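Local atomic coordinates of activator of 2-hydroxyisocaproyl-CoA dehydratase (Clostridium difficile, PDB entry 4EHU), a protein that couples ATP hydrolysis to the transfer of one electron to (R)-2-hydroxyisocaproyl-CoA dehydratase, activating this enzyme for the reductive branch of L-leucine fermentation. Residues Phe89-Thr94 and Asn209-Gly214; Asp56-Val61 and Asp254-Ser259; Asn156-Ser161 and Glu183-Gly188. All coordinates share one frame; numbering follows the deposited sequence. Where two conformers were deposited one is given.

Interaction 1: residues Phe89-Thr94 and Asn209-Gly214; sequences FIIPET and NVVMVG
Asn209 fastens the loop of Pro92 and Glu93 to the start of strand 210-213, in the actin-like fold where this strand runs parallel to strand 96-100 in a mixed sheet. The loop carries the chain from the end of helix 79-90 into strand 96-100. Along the Asn209 side chain, CB lies 3.5 Å from Glu93 O, CG passes the same carbonyl a little farther off, and the tip, ND2, gives a hydrogen bond of 3.0 Å to Pro92 O. With CG beside the backbone N, chi1 of -73° turns the amide toward Pro92 O, which lies in the amide plane and receives ND2 in its own carbonyl plane. The bond itself is bent, with an N-H...O angle of 143°. The backbone N of Asn209 makes the straighter bond, 2.9 Å to Glu93 O at 171°, so two successive carbonyls of the loop are held by one residue. Asparagine suits the place because its short side chain ends in a donor that reaches the carbonyl one residue earlier in the loop than the one its backbone N takes.

Toward Val211 the contact turns apolar. Ile91 and Val211 meet tip to tip, Ile91 CD1 lying 3.6 Å from Val211 CG1, and both side chains also pack on Pro237. Thr94 crosses Val211 at about a right angle. Its hydroxyl is occupied within the loop: Thr94 OG1 donates to Ile91 O at 2.9 Å, from above the carbonyl plane, while Thr94 OG1 also lies 3.4 Å from Val211 CG2.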
loop_
_atom_site.group_PDB
_atom_site.type_symbol
_atom_site.label_atom_id
_atom_site.label_comp_id
_atom_site.label_asym_id
_atom_site.label_seq_id
_atom_site.Cartn_x
_atom_site.Cartn_y
_atom_site.Cartn_z
ATOM N N PHE A 89 27.743 -12.220 14.399
ATOM C CA PHE A 89 28.386 -13.532 14.532
ATOM C C PHE A 89 29.035 -13.983 13.207
ATOM O O PHE A 89 30.074 -14.689 13.220
ATOM C CB PHE A 89 27.335 -14.535 15.020
ATOM C CG PHE A 89 27.842 -15.948 15.187
ATOM C CD1 PHE A 89 28.502 -16.337 16.340
ATOM C CD2 PHE A 89 27.611 -16.884 14.198
ATOM C CE1 PHE A 89 28.953 -17.654 16.496
ATOM C CE2 PHE A 89 28.052 -18.189 14.346
ATOM C CZ PHE A 89 28.717 -18.571 15.498
ATOM N N ILE A 90 28.445 -13.574 12.080
ATOM C CA ILE A 90 28.873 -14.021 10.749
ATOM C C ILE A 90 29.771 -13.038 10.014
ATOM O O ILE A 90 30.676 -13.454 9.296
ATOM C CB ILE A 90 27.681 -14.198 9.787
ATOM C CG1 ILE A 90 26.698 -15.240 10.292
ATOM C CG2 ILE A 90 28.187 -14.602 8.380
ATOM C CD1 ILE A 90 25.430 -15.257 9.472
ATOM N N ILE A 91 29.483 -11.744 10.151
ATOM C CA ILE A 91 30.128 -10.713 9.340
ATOM C C ILE A 91 30.712 -9.652 10.257
ATOM O O ILE A 91 29.966 -8.900 10.890
ATOM C CB ILE A 91 29.104 -10.038 8.391
ATOM C CG1 ILE A 91 28.562 -11.071 7.401
ATOM C CG2 ILE A 91 29.749 -8.864 7.647
ATOM C CD1 ILE A 91 27.263 -10.694 6.779
ATOM N N PRO A 92 32.055 -9.590 10.345
ATOM C CA PRO A 92 32.738 -8.605 11.185
ATOM C C PRO A 92 32.573 -7.168 10.693
ATOM O O PRO A 92 32.369 -6.939 9.501
ATOM C CB PRO A 92 34.217 -9.023 11.092
ATOM C CG PRO A 92 34.178 -10.468 10.722
ATOM C CD PRO A 92 32.994 -10.577 9.788
ATOM N N GLU A 93 32.651 -6.227 11.629
ATOM C CA GLU A 93 32.709 -4.812 11.295
ATOM C C GLU A 93 31.392 -4.342 10.674
ATOM O O GLU A 93 31.395 -3.434 9.858
ATOM C CB GLU A 93 33.843 -4.552 10.306
ATOM C CG GLU A 93 35.169 -5.157 10.739
ATOM C CD GLU A 93 35.576 -4.709 12.121
ATOM O OE1 GLU A 93 35.278 -3.552 12.482
ATOM O OE2 GLU A 93 36.182 -5.517 12.852
ATOM N N THR A 94 30.280 -4.962 11.064
ATOM C CA THR A 94 28.977 -4.530 10.535
ATOM C C THR A 94 28.454 -3.279 11.256
ATOM O O THR A 94 28.418 -3.233 12.491
ATOM C CB THR A 94 27.917 -5.637 10.656
ATOM O OG1 THR A 94 28.270 -6.749 9.835
ATOM C CG2 THR A 94 26.555 -5.109 10.181
ATOM N N ASN A 209 30.417 -1.911 7.557
ATOM C CA ASN A 209 29.918 -2.733 6.465
ATOM C C ASN A 209 28.403 -2.724 6.466
ATOM O O ASN A 209 27.780 -2.692 7.532
ATOM C CB ASN A 209 30.379 -4.177 6.626
ATOM C CG ASN A 209 31.857 -4.358 6.314
ATOM O OD1 ASN A 209 32.378 -3.746 5.385
ATOM N ND2 ASN A 209 32.528 -5.204 7.081
ATOM N N VAL A 210 27.823 -2.750 5.267
ATOM C CA VAL A 210 26.376 -2.781 5.094
ATOM C C VAL A 210 26.000 -4.212 4.792
ATOM O O VAL A 210 26.548 -4.823 3.864
ATOM C CB VAL A 210 25.932 -1.874 3.931
ATOM C CG1 VAL A 210 24.425 -1.924 3.753
ATOM C CG2 VAL A 210 26.417 -0.452 4.166
ATOM N N VAL A 211 25.083 -4.759 5.577
ATOM C CA VAL A 211 24.675 -6.136 5.409
ATOM C C VAL A 211 23.183 -6.210 5.174
ATOM O O VAL A 211 22.414 -5.574 5.885
ATOM C CB VAL A 211 25.015 -6.967 6.666
ATOM C CG1 VAL A 211 24.453 -8.396 6.539
ATOM C CG2 VAL A 211 26.552 -6.970 6.898
ATOM N N MET A 212 22.764 -6.978 4.174
ATOM C CA MET A 212 21.336 -7.224 3.977
ATOM C C MET A 212 20.949 -8.624 4.452
ATOM O O MET A 212 21.640 -9.608 4.190
ATOM C CB MET A 212 20.906 -7.048 2.519
ATOM C CG MET A 212 19.378 -7.082 2.362
ATOM S SD MET A 212 18.782 -6.875 0.677
ATOM C CE MET A 212 19.657 -5.355 0.310
ATOM N N VAL A 213 19.825 -8.683 5.157
ATOM C CA VAL A 213 19.265 -9.923 5.658
ATOM C C VAL A 213 17.752 -9.940 5.398
ATOM O O VAL A 213 17.191 -8.987 4.826
ATOM C CB VAL A 213 19.515 -10.052 7.182
ATOM C CG1 VAL A 213 21.012 -9.979 7.439
ATOM C CG2 VAL A 213 18.765 -8.952 7.954
ATOM N N GLY A 214 17.106 -11.032 5.805
ATOM C CA GLY A 214 15.704 -11.233 5.487
ATOM C C GLY A 214 15.566 -12.075 4.235
ATOM O O GLY A 214 16.536 -12.259 3.465
#

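Interaction 2: residues Asp56-Val61 and Asp254-Ser259; sequences DIKKVV and DEAKES
Lys59 lies over one face of a flat group in the helix, the peptide that joins Glu255 to Ala256. Its CG sits almost squarely above Ala256 N at 3.5 Å, and its CE passes over the oxygen side of the same face, 3.8 Å from Glu255 O. At that oxygen edge the helix supplies its own bond, from Ser259 N to Glu255 O. The second flat group, the carboxylate of Glu255, is met through water: Lys59 NZ donates to the water at 3.1 Å, and the water donates to Glu255 OE1 at 2.9 Å. The opposite charges are therefore linked without touching.

The lysine follows the helix because its chain bends at chi2 (-73°) and is extended beyond, taking the amine one turn on, to Ser259. There Lys59 NZ makes a weak hydrogen bond of 3.4 Å to Ser259 OG. A long side chain fits here: its methylenes cover the backbone while its charge stays among polar partners.

Strand 57-63 belongs to the mixed sheet that contains the N-terminal strand 2-8, and in this actin-like fold helix 243-261, near the C terminus, packs against that sheet. The axes of 59-61 and 254-259 run roughly antiparallel, at 144°. Farther along the strand, Val61 packs on Ala248 and Ala252 of the same helix, and on the helix itself Asp254 forms a salt bridge with Arg85.

The methyl of Ala256 touches CG of both lysines; its small size lets the strand come close. Lys58 CG lies 3.8 Å from Ala256 CB. Lys58 starts with CG anti to its N (chi1 177°) and then bends at chi2 and chi4, which brings its NZ to 3.3 Å from Ala256 O.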
loop_
_atom_site.group_PDB
_atom_site.type_symbol
_atom_site.label_atom_id
_atom_site.label_comp_id
_atom_site.label_asym_id
_atom_site.label_seq_id
_atom_site.Cartn_x
_atom_site.Cartn_y
_atom_site.Cartn_z
ATOM N N ASP A 56 16.709 -32.465 24.457
ATOM C CA ASP A 56 18.128 -32.268 24.164
ATOM C C ASP A 56 18.518 -30.795 24.006
ATOM O O ASP A 56 19.700 -30.465 23.980
ATOM C CB ASP A 56 18.515 -33.025 22.894
ATOM C CG ASP A 56 18.316 -34.515 23.024
ATOM O OD1 ASP A 56 19.155 -35.173 23.674
ATOM O OD2 ASP A 56 17.322 -35.026 22.474
ATOM N N ILE A 57 17.534 -29.917 23.878
ATOM C CA ILE A 57 17.809 -28.485 23.685
ATOM C C ILE A 57 17.820 -27.789 25.050
ATOM O O ILE A 57 16.806 -27.760 25.748
ATOM C CB ILE A 57 16.758 -27.824 22.772
ATOM C CG1 ILE A 57 16.461 -28.720 21.566
ATOM C CG2 ILE A 57 17.242 -26.437 22.302
ATOM C CD1 ILE A 57 17.690 -29.012 20.702
ATOM N N LYS A 58 18.971 -27.241 25.432
ATOM C CA LYS A 58 19.145 -26.665 26.766
ATOM C C LYS A 58 18.378 -25.353 26.957
ATOM O O LYS A 58 17.769 -25.157 28.009
ATOM C CB LYS A 58 20.631 -26.463 27.073
ATOM C CG LYS A 58 20.912 -25.799 28.409
ATOM C CD LYS A 58 21.598 -26.760 29.369
ATOM C CE LYS A 58 21.822 -26.136 30.742
ATOM N NZ LYS A 58 22.838 -25.043 30.725
ATOM N N LYS A 59 18.427 -24.463 25.952
ATOM C CA LYS A 59 17.653 -23.221 25.945
ATOM C C LYS A 59 17.080 -22.950 24.555
ATOM O O LYS A 59 17.707 -23.266 23.532
ATOM C CB LYS A 59 18.512 -22.015 26.343
ATOM C CG LYS A 59 19.099 -22.087 27.752
ATOM C CD LYS A 59 18.056 -21.865 28.829
ATOM C CE LYS A 59 18.721 -21.763 30.199
ATOM N NZ LYS A 59 17.755 -21.566 31.322
ATOM N N VAL A 60 15.891 -22.368 24.543
ATOM C CA VAL A 60 15.212 -21.965 23.325
ATOM C C VAL A 60 14.865 -20.492 23.422
ATOM O O VAL A 60 14.317 -20.053 24.426
ATOM C CB VAL A 60 13.895 -22.748 23.135
ATOM C CG1 VAL A 60 13.173 -22.282 21.868
ATOM C CG2 VAL A 60 14.166 -24.246 23.093
ATOM N N VAL A 61 15.185 -19.724 22.386
ATOM C CA VAL A 61 14.746 -18.328 22.317
ATOM C C VAL A 61 13.904 -18.129 21.069
ATOM O O VAL A 61 14.234 -18.643 20.001
ATOM C CB VAL A 61 15.937 -17.344 22.300
ATOM C CG1 VAL A 61 15.477 -15.929 21.908
ATOM C CG2 VAL A 61 16.653 -17.342 23.656
ATOM N N ASP A 254 23.703 -17.851 25.358
ATOM C CA ASP A 254 24.063 -16.974 26.473
ATOM C C ASP A 254 23.328 -17.412 27.722
ATOM O O ASP A 254 23.904 -17.447 28.803
ATOM C CB ASP A 254 23.673 -15.521 26.225
ATOM C CG ASP A 254 24.522 -14.851 25.166
ATOM O OD1 ASP A 254 25.556 -15.415 24.753
ATOM O OD2 ASP A 254 24.145 -13.734 24.763
ATOM N N GLU A 255 22.031 -17.680 27.574
ATOM C CA GLU A 255 21.204 -18.117 28.698
ATOM C C GLU A 255 21.735 -19.408 29.289
ATOM O O GLU A 255 21.792 -19.563 30.505
ATOM C CB GLU A 255 19.760 -18.324 28.242
ATOM C CG GLU A 255 19.041 -17.047 27.906
ATOM C CD GLU A 255 18.857 -16.161 29.118
ATOM O OE1 GLU A 255 18.491 -16.677 30.200
ATOM O OE2 GLU A 255 19.098 -14.950 28.989
ATOM N N ALA A 256 22.112 -20.343 28.430
ATOM C CA ALA A 256 22.628 -21.627 28.881
ATOM C C ALA A 256 23.931 -21.442 29.666
ATOM O O ALA A 256 24.123 -22.042 30.724
ATOM C CB ALA A 256 22.834 -22.544 27.688
ATOM N N LYS A 257 24.809 -20.577 29.172
ATOM C CA LYS A 257 26.081 -20.321 29.839
ATOM C C LYS A 257 25.868 -19.594 31.158
ATOM O O LYS A 257 26.604 -19.820 32.117
ATOM C CB LYS A 257 27.007 -19.494 28.943
ATOM C CG LYS A 257 27.388 -20.201 27.658
ATOM C CD LYS A 257 28.148 -21.499 27.931
ATOM C CE LYS A 257 29.581 -21.246 28.383
ATOM N NZ LYS A 257 30.396 -22.502 28.371
ATOM N N GLU A 258 24.869 -18.721 31.213
ATOM C CA GLU A 258 24.555 -18.039 32.462
ATOM C C GLU A 258 24.128 -19.053 33.522
ATOM O O GLU A 258 24.561 -18.985 34.675
ATOM C CB GLU A 258 23.441 -17.031 32.254
ATOM C CG GLU A 258 23.149 -16.183 33.473
ATOM C CD GLU A 258 22.125 -15.113 33.190
ATOM O OE1 GLU A 258 22.009 -14.704 32.015
ATOM O OE2 GLU A 258 21.430 -14.687 34.135
ATOM N N SER A 259 23.268 -19.988 33.129
ATOM C CA SER A 259 22.838 -21.070 34.032
ATOM C C SER A 259 23.977 -21.966 34.528
ATOM O O SER A 259 23.978 -22.413 35.686
ATOM C CB SER A 259 21.799 -21.943 33.336
ATOM O OG SER A 259 20.602 -21.223 33.128
HETATM O O HOH W 1 16.625 -18.882 30.394
#

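Interaction 3: residues Asn156-Ser161 and Glu183-Gly188; sequences NEVSIS and EDIVAG
Asp184 meets the loop 156-161 twice, with its carboxylate at Asn156 and its backbone O at Val158. Asp184 OD1 accepts a hydrogen bond of 3.1 Å from Asn156 N, the donor standing 49° out of the carboxylate plane. Ser154 OG binds the same oxygen. Val158, in turn, leans over the helix backbone: its CG2 lies 3.5 Å from Asp184 O and packs against Ile185 CA, while CG1 approaches Ile185 CG1. This branched, apolar side chain covers the carbonyl to which its own N donates, at 3.1 Å and almost straight (179°).

Glu157 CG is anti to its backbone N (chi1 177°) and the chain stays extended, which lays it along helix 182-204, with CG 3.5 Å from Gly188 N and OE1 bonded to Thr191 OG1. Gly188, bearing no side chain, allows Val158 O to within 3.7 Å of its CA. The loop leads on to Cys164, a ligand of the [4Fe-4S] cluster.

Asp184 O thus receives Val158 N and Gly188 N from opposite faces, so the helix keeps its own bond while gripping the loop. Donors Asn156 N and Ser154 OG would favour the charged form of Asp184, although nearby Asn156 O would partly oppose it.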
loop_
_atom_site.group_PDB
_atom_site.type_symbol
_atom_site.label_atom_id
_atom_site.label_comp_id
_atom_site.label_asym_id
_atom_site.label_seq_id
_atom_site.Cartn_x
_atom_site.Cartn_y
_atom_site.Cartn_z
ATOM N N ASN A 156 17.244 -2.636 -20.372
ATOM C CA ASN A 156 16.563 -1.344 -20.356
ATOM C C ASN A 156 15.295 -1.441 -19.512
ATOM O O ASN A 156 14.179 -1.637 -19.992
ATOM C CB ASN A 156 16.292 -0.817 -21.765
ATOM C CG ASN A 156 17.574 -0.637 -22.595
ATOM O OD1 ASN A 156 18.148 0.462 -22.696
ATOM N ND2 ASN A 156 18.022 -1.726 -23.196
ATOM N N GLU A 157 15.549 -1.328 -18.225
ATOM C CA GLU A 157 14.542 -1.354 -17.173
ATOM C C GLU A 157 13.298 -0.546 -17.536
ATOM O O GLU A 157 13.405 0.560 -18.069
ATOM C CB GLU A 157 15.168 -0.765 -15.912
ATOM C CG GLU A 157 14.236 -0.646 -14.748
ATOM C CD GLU A 157 14.887 0.031 -13.555
ATOM O OE1 GLU A 157 16.033 -0.285 -13.271
ATOM O OE2 GLU A 157 14.240 0.895 -12.936
ATOM N N VAL A 158 12.122 -1.093 -17.245
ATOM C CA VAL A 158 10.882 -0.330 -17.460
ATOM C C VAL A 158 10.689 0.662 -16.313
ATOM O O VAL A 158 11.133 0.433 -15.217
ATOM C CB VAL A 158 9.627 -1.206 -17.479
ATOM C CG1 VAL A 158 9.716 -2.281 -18.528
ATOM C CG2 VAL A 158 9.351 -1.779 -16.065
ATOM N N SER A 159 10.013 1.761 -16.586
ATOM C CA SER A 159 9.769 2.737 -15.538
ATOM C C SER A 159 8.510 2.329 -14.791
ATOM O O SER A 159 7.550 1.885 -15.399
ATOM C CB SER A 159 9.618 4.131 -16.140
ATOM O OG SER A 159 8.681 4.119 -17.206
ATOM N N ILE A 160 8.552 2.424 -13.469
ATOM C CA ILE A 160 7.340 2.318 -12.657
ATOM C C ILE A 160 7.261 3.625 -11.897
ATOM O O ILE A 160 8.139 3.922 -11.090
ATOM C CB ILE A 160 7.393 1.156 -11.665
ATOM C CG1 ILE A 160 7.548 -0.178 -12.414
ATOM C CG2 ILE A 160 6.143 1.137 -10.786
ATOM C CD1 ILE A 160 7.570 -1.376 -11.502
ATOM N N SER A 161 6.227 4.399 -12.194
ATOM C CA SER A 161 6.073 5.742 -11.676
ATOM C C SER A 161 5.570 5.673 -10.234
ATOM O O SER A 161 6.035 6.399 -9.358
ATOM C CB SER A 161 5.038 6.510 -12.501
ATOM O OG SER A 161 4.880 7.814 -11.992
ATOM N N GLU A 183 12.328 -9.472 -18.215
ATOM C CA GLU A 183 13.479 -9.109 -17.408
ATOM C C GLU A 183 13.526 -7.608 -17.113
ATOM O O GLU A 183 14.003 -7.201 -16.044
ATOM C CB GLU A 183 14.794 -9.560 -18.070
ATOM C CG GLU A 183 15.046 -8.980 -19.494
ATOM C CD GLU A 183 14.540 -9.865 -20.638
ATOM O OE1 GLU A 183 13.555 -10.605 -20.455
ATOM O OE2 GLU A 183 15.129 -9.817 -21.742
ATOM N N ASP A 184 13.059 -6.783 -18.052
ATOM C CA ASP A 184 13.020 -5.336 -17.818
ATOM C C ASP A 184 11.895 -4.929 -16.871
ATOM O O ASP A 184 12.037 -3.970 -16.131
ATOM C CB ASP A 184 12.883 -4.579 -19.148
ATOM C CG ASP A 184 14.146 -4.709 -20.007
ATOM O OD1 ASP A 184 15.246 -4.738 -19.408
ATOM O OD2 ASP A 184 14.035 -4.810 -21.265
ATOM N N ILE A 185 10.790 -5.666 -16.910
ATOM C CA ILE A 185 9.689 -5.469 -15.953
ATOM C C ILE A 185 10.168 -5.822 -14.561
ATOM O O ILE A 185 9.965 -5.061 -13.615
ATOM C CB ILE A 185 8.458 -6.333 -16.310
ATOM C CG1 ILE A 185 7.881 -5.893 -17.660
ATOM C CG2 ILE A 185 7.370 -6.234 -15.210
ATOM C CD1 ILE A 185 6.778 -6.801 -18.152
ATOM N N VAL A 186 10.832 -6.966 -14.438
ATOM C CA VAL A 186 11.386 -7.387 -13.147
ATOM C C VAL A 186 12.439 -6.396 -12.631
ATOM O O VAL A 186 12.426 -6.059 -11.441
ATOM C CB VAL A 186 11.991 -8.799 -13.224
ATOM C CG1 VAL A 186 12.687 -9.168 -11.905
ATOM C CG2 VAL A 186 10.904 -9.817 -13.558
ATOM N N ALA A 187 13.347 -5.918 -13.488
ATOM C CA ALA A 187 14.323 -4.937 -13.007
ATOM C C ALA A 187 13.598 -3.709 -12.452
ATOM O O ALA A 187 14.037 -3.149 -11.450
ATOM C CB ALA A 187 15.326 -4.512 -14.116
ATOM N N GLY A 188 12.525 -3.275 -13.115
ATOM C CA GLY A 188 11.785 -2.103 -12.651
ATOM C C GLY A 188 11.161 -2.352 -11.295
ATOM O O GLY A 188 11.168 -1.477 -10.453
#

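How the interactions relate
From the N terminus, the chain first passes 56-61 in the first mixed sheet, then 89-94 at the end of helix 79-90, and then the loop 156-161. The contacts close in reverse order. Interaction 3 closes first, at 183-188; helix 182-204 then leads to 209-214, where interaction 1 closes, and 254-259 in helix 243-261 closes interaction 2. The three loops are nested and none cross. Interaction 2 joins the C-terminal helix to the first sheet, interaction 1 joins the loop after helix 79-90 to strand 210-213 of the second sheet, near whose end Gly214 touches the nucleotide, and interaction 3, centred about 48 Å from the centre of interaction 2, joins the loop before helix 165-177 to helix 182-204.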